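Local coordinates for protein sorbitol dehydrogenase (Gluconobacter oxydans, PDB 5ITG) that probably oxidises the sugar alcohol D-sorbitol to L-sorbose, using a nicotinamide cofactor of the NADP type to carry the hydride, at residues V228-P233 with D259-V264; W263-Q268 with A279-V284. All coordinates share one frame; numbering follows the deposited sequence.

Interaction 1 and interaction 2 lie on the two flanks of strand 263-266, the middle strand of a small mixed sheet: 226-228 pairs with it antiparallel, 282-284 parallel. Interaction 1 is the more deeply buried, near the centre of the chain, and once past its single bridge the chemistry is largely that of charged and polar side chains. Interaction 2 lies farther out and is only partly buried; its strength comes from regular backbone bonds, backed by apolar packing. Trp263 serves both, touching Val228 in one and Val281 in the other. A further tie is a probable hydrogen bond from Gln262 NE2 to Gln282 OE1, 2.8 Å.

Interaction 1: V228-P233 with D259-V264; sequences VDRITP and DFHQWV
Two first torsions set up this contact: Arg230 holds CG trans to its own N (chi1 -166°), laying its chain along the backbone of 259-261, and Phe260 does likewise (chi1 175°), which turns its ring towards Asp229. The motif is a short antiparallel pairing within the Rossmann-type domain of the mannitol dehydrogenase family. Val228 and Trp263 form its non-hydrogen-bonded pair, CA to CA 4.8 Å, with side chains on the same face, where Val228 CG1 packs on Trp263 CD1 at 3.7 Å. Next to it, Asp229 N donates to Gln262 O at 3.2 Å, and that carbonyl is also bonded to His40 NE2. Beyond Asp229 the regular pairing gives way to loop, although the backbones stay close, and the Arg230 side chain runs alongside 259-261. Its CG lies 3.5 Å from Phe260 O, and His261 CB covers one face of the guanidinium, 3.7 Å from NE. The polar atoms are gripped elsewhere: NH2 in a salt bridge with Glu86, NH1 by Ala39 O, NE by Glu258 O. A leucine in its place would probably leave the Glu86 carboxylate without its charged mate and the Ala39 and Glu258 carbonyls each short of a donor. On the Asp229 side, the carboxylate stands nearly perpendicular to the Phe260 ring (83° between planes), with OD2 3.5 Å from CE2, while Asp229 CB sits at the ring edge. OD2 also makes a salt bridge to Arg360 of helix 350-361, connecting this loop to the helical C-terminal part. Finally, one water donates to both Asp229 OD2 and Gln262 OE1, at 2.7 Å each.

Interaction 2: W263-Q268 with A279-V284; sequences WVLEDQ and AGVQMV
Met283, modelled as selenomethionine, lies beside Leu265 in a parallel strand pairing, in which 282-284 is an edge strand beside the central strand 263-266 of the three-stranded sheet; segments 263-266 and 282-284 run 28° apart. From its root, Met283 CB is 4.1 Å from Leu265 O. CG comes next and meets Asp267 OD2 at 3.8 Å, and the bend at chi2 (57°) brings SE alongside Leu265, 4.0 Å from CD2. The terminal CE is 5.2 Å from the same CD2, beyond packing distance, and the loop residues Arg273, Leu276 and Glu277 touch this side chain. Asp267 itself has a stronger partner, its OD1 forming a salt bridge with Arg273. The backbone shows the parallel pattern: Gln282 N donates to Trp263 O, Leu265 N to Gln282 O and Val284 N to Leu265 O, each at 2.9 Å, and Asp267 N continues the series to Val284 O. On the opposite face from Leu265, Val264 CG1 packs on Val284 CG2 at 3.8 Å. Val281 CG1 lies 3.9 Å above one face of the Trp263 indole, a face it shares with Leu265 CD2. Where the pairing begins, a water accepts from Trp263 N at 2.9 Å.

Interaction 1: V228-P233 with D259-V264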
ATOM      1  N   VAL A 228       1.820   4.766   3.235  1.00 14.28           N
ATOM      2  CA  VAL A 228       0.397   4.895   2.947  1.00 16.00           C
ATOM      3  C   VAL A 228      -0.381   3.620   3.259  1.00 18.80           C
ATOM      4  O   VAL A 228       0.144   2.515   3.135  1.00 16.94           O
ATOM      5  CB  VAL A 228       0.183   5.258   1.466  1.00 18.03           C
ATOM      6  CG1 VAL A 228       0.960   6.539   1.128  1.00 17.65           C
ATOM      7  CG2 VAL A 228       0.650   4.102   0.573  1.00 18.27           C
ATOM      8  N   ASP A 229      -1.634   3.779   3.675  1.00 19.66           N
ATOM      9  CA  ASP A 229      -2.473   2.629   3.988  1.00 24.11           C
ATOM     10  C   ASP A 229      -3.829   2.825   3.285  1.00 25.27           C
ATOM     11  O   ASP A 229      -3.924   3.539   2.289  1.00 32.82           O
ATOM     12  CB  ASP A 229      -2.653   2.507   5.510  1.00 25.01           C
ATOM     13  CG  ASP A 229      -2.678   1.052   5.996  1.00 26.60           C
ATOM     14  OD1 ASP A 229      -3.003   0.147   5.199  1.00 23.54           O
ATOM     15  OD2 ASP A 229      -2.388   0.812   7.191  1.00 27.32           O
ATOM     16  N   ARG A 230      -4.854   2.165   3.795  1.00 24.22           N
ATOM     17  CA  ARG A 230      -6.231   2.212   3.291  1.00 19.54           C
ATOM     18  C   ARG A 230      -6.612   1.185   2.243  1.00 18.75           C
ATOM     19  O   ARG A 230      -6.336   1.334   1.046  1.00 15.35           O
ATOM     20  CB  ARG A 230      -6.639   3.602   2.788  1.00 17.26           C
ATOM     21  CG  ARG A 230      -8.157   3.660   2.607  1.00 17.84           C
ATOM     22  CD  ARG A 230      -8.724   5.048   2.383  1.00 19.41           C
ATOM     23  NE  ARG A 230      -9.926   5.223   3.192  1.00 19.01           N
ATOM     24  CZ  ARG A 230     -10.683   6.315   3.207  1.00 19.40           C
ATOM     25  NH1 ARG A 230     -10.384   7.356   2.445  1.00 18.15           N
ATOM     26  NH2 ARG A 230     -11.732   6.370   4.013  1.00 21.59           N
ATOM     27  N   ILE A 231      -7.269   0.136   2.715  1.00 17.27           N
ATOM     28  CA  ILE A 231      -7.720  -0.937   1.847  1.00 17.54           C
ATOM     29  C   ILE A 231      -8.779  -0.384   0.908  1.00 17.48           C
ATOM     30  O   ILE A 231      -9.783   0.174   1.348  1.00 16.04           O
ATOM     31  CB  ILE A 231      -8.321  -2.089   2.670  1.00 21.14           C
ATOM     32  CG1 ILE A 231      -7.311  -2.552   3.730  1.00 21.36           C
ATOM     33  CG2 ILE A 231      -8.720  -3.235   1.749  1.00 21.10           C
ATOM     34  CD1 ILE A 231      -5.966  -2.954   3.176  1.00 24.27           C
ATOM     35  N   THR A 232      -8.534  -0.538  -0.388  1.00 16.54           N
ATOM     36  CA  THR A 232      -9.438  -0.066  -1.428  1.00 19.24           C
ATOM     37  C   THR A 232      -9.459  -1.187  -2.462  1.00 20.58           C
ATOM     38  O   THR A 232      -8.675  -1.182  -3.408  1.00 20.50           O
ATOM     39  CB  THR A 232      -8.897   1.223  -2.065  1.00 20.08           C
ATOM     40  OG1 THR A 232      -8.576   2.155  -1.023  1.00 18.02           O
ATOM     41  CG2 THR A 232      -9.937   1.843  -2.996  1.00 17.16           C
ATOM     42  N   PRO A 233     -10.361  -2.167  -2.281  1.00 21.14           N
ATOM     43  CA  PRO A 233     -10.545  -3.346  -3.139  1.00 24.52           C
ATOM     44  C   PRO A 233     -10.885  -3.059  -4.594  1.00 26.36           C
ATOM     45  O   PRO A 233     -11.357  -1.975  -4.937  1.00 23.61           O
ATOM     46  CB  PRO A 233     -11.678  -4.111  -2.444  1.00 25.17           C
ATOM     47  CG  PRO A 233     -11.595  -3.650  -1.015  1.00 26.22           C
ATOM     48  CD  PRO A 233     -11.344  -2.171  -1.186  1.00 22.64           C
ATOM     49  N   ASP A 259     -13.071   2.762   6.337  1.00 18.53           N
ATOM     50  CA  ASP A 259     -13.083   4.088   6.932  1.00 21.56           C
ATOM     51  C   ASP A 259     -11.680   4.476   7.398  1.00 20.66           C
ATOM     52  O   ASP A 259     -11.315   5.651   7.352  1.00 21.01           O
ATOM     53  CB  ASP A 259     -14.080   4.145   8.100  1.00 23.56           C
ATOM     54  CG  ASP A 259     -13.704   3.229   9.238  1.00 24.02           C
ATOM     55  OD1 ASP A 259     -13.314   2.074   8.973  1.00 25.71           O
ATOM     56  OD2 ASP A 259     -13.817   3.661  10.408  1.00 26.89           O
ATOM     57  N   PHE A 260     -10.893   3.491   7.831  1.00 21.15           N
ATOM     58  CA  PHE A 260      -9.524   3.754   8.288  1.00 19.13           C
ATOM     59  C   PHE A 260      -8.661   4.268   7.147  1.00 18.98           C
ATOM     60  O   PHE A 260      -8.788   3.822   6.011  1.00 16.86           O
ATOM     61  CB  PHE A 260      -8.861   2.487   8.833  1.00 17.56           C
ATOM     62  CG  PHE A 260      -7.408   2.680   9.196  1.00 17.58           C
ATOM     63  CD1 PHE A 260      -7.042   3.109  10.472  1.00 18.82           C
ATOM     64  CD2 PHE A 260      -6.405   2.482   8.244  1.00 17.09           C
ATOM     65  CE1 PHE A 260      -5.700   3.339  10.798  1.00 17.13           C
ATOM     66  CE2 PHE A 260      -5.055   2.710   8.561  1.00 15.39           C
ATOM     67  CZ  PHE A 260      -4.707   3.140   9.840  1.00 16.83           C
ATOM     68  N   HIS A 261      -7.764   5.195   7.459  1.00 17.55           N
ATOM     69  CA  HIS A 261      -6.865   5.738   6.455  1.00 18.12           C
ATOM     70  C   HIS A 261      -5.689   6.386   7.157  1.00 18.69           C
ATOM     71  O   HIS A 261      -5.832   6.951   8.244  1.00 18.19           O
ATOM     72  CB  HIS A 261      -7.601   6.747   5.559  1.00 19.18           C
ATOM     73  CG  HIS A 261      -8.251   7.871   6.304  1.00 22.44           C
ATOM     74  ND1 HIS A 261      -7.595   9.046   6.604  1.00 25.53           N
ATOM     75  CD2 HIS A 261      -9.505   8.005   6.800  1.00 22.24           C
ATOM     76  CE1 HIS A 261      -8.416   9.856   7.248  1.00 22.39           C
ATOM     77  NE2 HIS A 261      -9.581   9.249   7.381  1.00 26.31           N
ATOM     78  N   GLN A 262      -4.512   6.274   6.554  1.00 17.68           N
ATOM     79  CA  GLN A 262      -3.328   6.859   7.152  1.00 17.53           C
ATOM     80  C   GLN A 262      -2.328   7.272   6.098  1.00 16.46           C
ATOM     81  O   GLN A 262      -2.163   6.595   5.078  1.00 16.08           O
ATOM     82  CB  GLN A 262      -2.671   5.867   8.119  1.00 19.59           C
ATOM     83  CG  GLN A 262      -1.362   6.364   8.721  1.00 20.02           C
ATOM     84  CD  GLN A 262      -0.954   5.579   9.959  1.00 22.57           C
ATOM     85  OE1 GLN A 262      -1.155   4.363  10.036  1.00 21.60           O
ATOM     86  NE2 GLN A 262      -0.363   6.271  10.930  1.00 21.91           N
ATOM     87  N   TRP A 263      -1.663   8.390   6.349  1.00 14.20           N
ATOM     88  CA  TRP A 263      -0.652   8.878   5.433  1.00 15.51           C
ATOM     89  C   TRP A 263       0.435   9.582   6.224  1.00 15.15           C
ATOM     90  O   TRP A 263       0.203  10.634   6.812  1.00 17.08           O
ATOM     91  CB  TRP A 263      -1.260   9.843   4.417  1.00 14.55           C
ATOM     92  CG  TRP A 263      -0.341  10.171   3.270  1.00 13.89           C
ATOM     93  CD1 TRP A 263       0.901   9.656   3.038  1.00 14.59           C
ATOM     94  CD2 TRP A 263      -0.606  11.081   2.196  1.00 14.40           C
ATOM     95  NE1 TRP A 263       1.431  10.193   1.883  1.00 15.72           N
ATOM     96  CE2 TRP A 263       0.525  11.070   1.348  1.00 16.08           C
ATOM     97  CE3 TRP A 263      -1.689  11.908   1.867  1.00 16.62           C
ATOM     98  CZ2 TRP A 263       0.601  11.851   0.193  1.00 17.69           C
ATOM     99  CZ3 TRP A 263      -1.613  12.686   0.717  1.00 17.32           C
ATOM    100  CH2 TRP A 263      -0.475  12.651  -0.105  1.00 18.56           C
ATOM    101  N   VAL A 264       1.613   8.970   6.250  1.00 15.57           N
ATOM    102  CA  VAL A 264       2.762   9.534   6.935  1.00 15.19           C
ATOM    103  C   VAL A 264       3.651  10.021   5.805  1.00 13.27           C
ATOM    104  O   VAL A 264       3.990   9.264   4.901  1.00 11.67           O
ATOM    105  CB  VAL A 264       3.469   8.468   7.782  1.00 14.73           C
ATOM    106  CG1 VAL A 264       4.718   9.051   8.419  1.00 14.20           C
ATOM    107  CG2 VAL A 264       2.507   7.963   8.866  1.00 13.42           C
TER
HETATM  108  O   HOH W   1      -0.826   1.848   9.121  1.00 19.63           O

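Interaction 2: W263-Q268 with A279-V284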
ATOM      1  N   TRP A 263      -1.663   8.390   6.349  1.00 14.20           N
ATOM      2  CA  TRP A 263      -0.652   8.878   5.433  1.00 15.51           C
ATOM      3  C   TRP A 263       0.435   9.582   6.224  1.00 15.15           C
ATOM      4  O   TRP A 263       0.203  10.634   6.812  1.00 17.08           O
ATOM      5  CB  TRP A 263      -1.260   9.843   4.417  1.00 14.55           C
ATOM      6  CG  TRP A 263      -0.341  10.171   3.270  1.00 13.89           C
ATOM      7  CD1 TRP A 263       0.901   9.656   3.038  1.00 14.59           C
ATOM      8  CD2 TRP A 263      -0.606  11.081   2.196  1.00 14.40           C
ATOM      9  NE1 TRP A 263       1.431  10.193   1.883  1.00 15.72           N
ATOM     10  CE2 TRP A 263       0.525  11.070   1.348  1.00 16.08           C
ATOM     11  CE3 TRP A 263      -1.689  11.908   1.867  1.00 16.62           C
ATOM     12  CZ2 TRP A 263       0.601  11.851   0.193  1.00 17.69           C
ATOM     13  CZ3 TRP A 263      -1.613  12.686   0.717  1.00 17.32           C
ATOM     14  CH2 TRP A 263      -0.475  12.651  -0.105  1.00 18.56           C
ATOM     15  N   VAL A 264       1.613   8.970   6.250  1.00 15.57           N
ATOM     16  CA  VAL A 264       2.762   9.534   6.935  1.00 15.19           C
ATOM     17  C   VAL A 264       3.651  10.021   5.805  1.00 13.27           C
ATOM     18  O   VAL A 264       3.990   9.264   4.901  1.00 11.67           O
ATOM     19  CB  VAL A 264       3.469   8.468   7.782  1.00 14.73           C
ATOM     20  CG1 VAL A 264       4.718   9.051   8.419  1.00 14.20           C
ATOM     21  CG2 VAL A 264       2.507   7.963   8.866  1.00 13.42           C
ATOM     22  N   LEU A 265       4.036  11.287   5.854  1.00 14.28           N
ATOM     23  CA  LEU A 265       4.816  11.851   4.763  1.00 14.70           C
ATOM     24  C   LEU A 265       6.005  12.682   5.217  1.00 16.22           C
ATOM     25  O   LEU A 265       5.875  13.531   6.098  1.00 14.84           O
ATOM     26  CB  LEU A 265       3.864  12.704   3.919  1.00 16.41           C
ATOM     27  CG  LEU A 265       4.297  13.486   2.683  1.00 16.91           C
ATOM     28  CD1 LEU A 265       4.668  12.530   1.563  1.00 13.90           C
ATOM     29  CD2 LEU A 265       3.135  14.388   2.254  1.00 16.76           C
ATOM     30  N   GLU A 266       7.166  12.433   4.621  1.00 17.26           N
ATOM     31  CA  GLU A 266       8.353  13.206   4.960  1.00 18.34           C
ATOM     32  C   GLU A 266       8.136  14.608   4.394  1.00 18.53           C
ATOM     33  O   GLU A 266       7.719  14.769   3.242  1.00 17.51           O
ATOM     34  CB  GLU A 266       9.609  12.553   4.368  1.00 16.71           C
ATOM     35  CG  GLU A 266      10.056  11.320   5.159  1.00 16.57           C
ATOM     36  CD  GLU A 266      11.237  10.585   4.538  1.00 19.17           C
ATOM     37  OE1 GLU A 266      11.629  10.902   3.392  1.00 18.37           O
ATOM     38  OE2 GLU A 266      11.765   9.668   5.202  1.00 21.85           O
ATOM     39  N   ASP A 267       8.402  15.616   5.215  1.00 19.80           N
ATOM     40  CA  ASP A 267       8.202  17.004   4.817  1.00 20.80           C
ATOM     41  C   ASP A 267       9.391  17.532   4.026  1.00 22.80           C
ATOM     42  O   ASP A 267      10.172  18.341   4.527  1.00 21.83           O
ATOM     43  CB  ASP A 267       7.984  17.877   6.060  1.00 22.22           C
ATOM     44  CG  ASP A 267       7.186  19.135   5.757  1.00 22.56           C
ATOM     45  OD1 ASP A 267       6.967  19.442   4.569  1.00 24.24           O
ATOM     46  OD2 ASP A 267       6.775  19.819   6.708  1.00 23.20           O
ATOM     47  N   GLN A 268       9.528  17.063   2.789  1.00 21.70           N
ATOM     48  CA  GLN A 268      10.618  17.490   1.924  1.00 22.33           C
ATOM     49  C   GLN A 268      10.008  17.871   0.581  1.00 22.95           C
ATOM     50  O   GLN A 268       9.896  17.039  -0.316  1.00 21.32           O
ATOM     51  CB  GLN A 268      11.624  16.352   1.730  1.00 25.63           C
ATOM     52  CG  GLN A 268      11.965  15.598   3.001  1.00 28.55           C
ATOM     53  CD  GLN A 268      12.825  14.374   2.745  1.00 31.98           C
ATOM     54  OE1 GLN A 268      12.628  13.662   1.764  1.00 35.05           O
ATOM     55  NE2 GLN A 268      13.772  14.114   3.637  1.00 31.44           N
ATOM     56  N   ALA A 279      -5.702  17.735   7.248  1.00 25.81           N
ATOM     57  CA  ALA A 279      -6.545  16.619   6.825  1.00 24.91           C
ATOM     58  C   ALA A 279      -6.135  15.323   7.522  1.00 24.31           C
ATOM     59  O   ALA A 279      -6.634  14.247   7.194  1.00 26.61           O
ATOM     60  CB  ALA A 279      -6.458  16.444   5.314  1.00 24.56           C
ATOM     61  N   GLY A 280      -5.217  15.427   8.476  1.00 22.87           N
ATOM     62  CA  GLY A 280      -4.784  14.249   9.200  1.00 22.49           C
ATOM     63  C   GLY A 280      -3.515  13.598   8.685  1.00 20.86           C
ATOM     64  O   GLY A 280      -3.125  12.538   9.174  1.00 20.99           O
ATOM     65  N   VAL A 281      -2.874  14.203   7.688  1.00 18.73           N
ATOM     66  CA  VAL A 281      -1.638  13.641   7.172  1.00 19.60           C
ATOM     67  C   VAL A 281      -0.596  13.917   8.247  1.00 19.17           C
ATOM     68  O   VAL A 281      -0.528  15.025   8.791  1.00 20.48           O
ATOM     69  CB  VAL A 281      -1.209  14.301   5.843  1.00 18.44           C
ATOM     70  CG1 VAL A 281       0.096  13.701   5.362  1.00 18.43           C
ATOM     71  CG2 VAL A 281      -2.294  14.098   4.790  1.00 19.37           C
ATOM     72  N   GLN A 282       0.203  12.907   8.561  1.00 17.72           N
ATOM     73  CA  GLN A 282       1.223  13.033   9.592  1.00 18.60           C
ATOM     74  C   GLN A 282       2.564  13.357   8.960  1.00 18.51           C
ATOM     75  O   GLN A 282       3.187  12.511   8.325  1.00 14.87           O
ATOM     76  CB  GLN A 282       1.282  11.731  10.406  1.00 18.71           C
ATOM     77  CG  GLN A 282      -0.016  11.468  11.195  1.00 22.56           C
ATOM     78  CD  GLN A 282      -0.216  10.007  11.618  1.00 24.64           C
ATOM     79  OE1 GLN A 282      -0.316   9.111  10.777  1.00 23.23           O
ATOM     80  NE2 GLN A 282      -0.296   9.772  12.928  1.00 24.47           N
HETATM   81  N   MSE A 283       2.994  14.605   9.123  1.00 19.02           N
HETATM   82  CA  MSE A 283       4.258  15.053   8.560  1.00 20.88           C
HETATM   83  C   MSE A 283       5.398  14.666   9.491  1.00 21.25           C
HETATM   84  O   MSE A 283       5.309  14.863  10.702  1.00 21.38           O
HETATM   85  CB  MSE A 283       4.219  16.572   8.351  1.00 24.78           C
HETATM   86  CG  MSE A 283       4.222  17.009   6.885  1.00 31.17           C
HETATM   87 SE   MSE A 283       2.775  16.305   5.803  0.85 31.29          SE
HETATM   88  CE  MSE A 283       1.617  17.860   5.797  1.00 34.95           C
ATOM     89  N   VAL A 284       6.468  14.109   8.929  1.00 20.08           N
ATOM     90  CA  VAL A 284       7.613  13.679   9.727  1.00 19.29           C
ATOM     91  C   VAL A 284       8.936  13.998   9.053  1.00 17.98           C
ATOM     92  O   VAL A 284       8.975  14.369   7.886  1.00 18.24           O
ATOM     93  CB  VAL A 284       7.595  12.156   9.957  1.00 18.19           C
ATOM     94  CG1 VAL A 284       6.320  11.746  10.675  1.00 21.35           C
ATOM     95  CG2 VAL A 284       7.707  11.431   8.609  1.00 19.76           C
TER
HETATM   96  O   HOH W   2      -2.416   9.856   8.766  1.00 18.17           O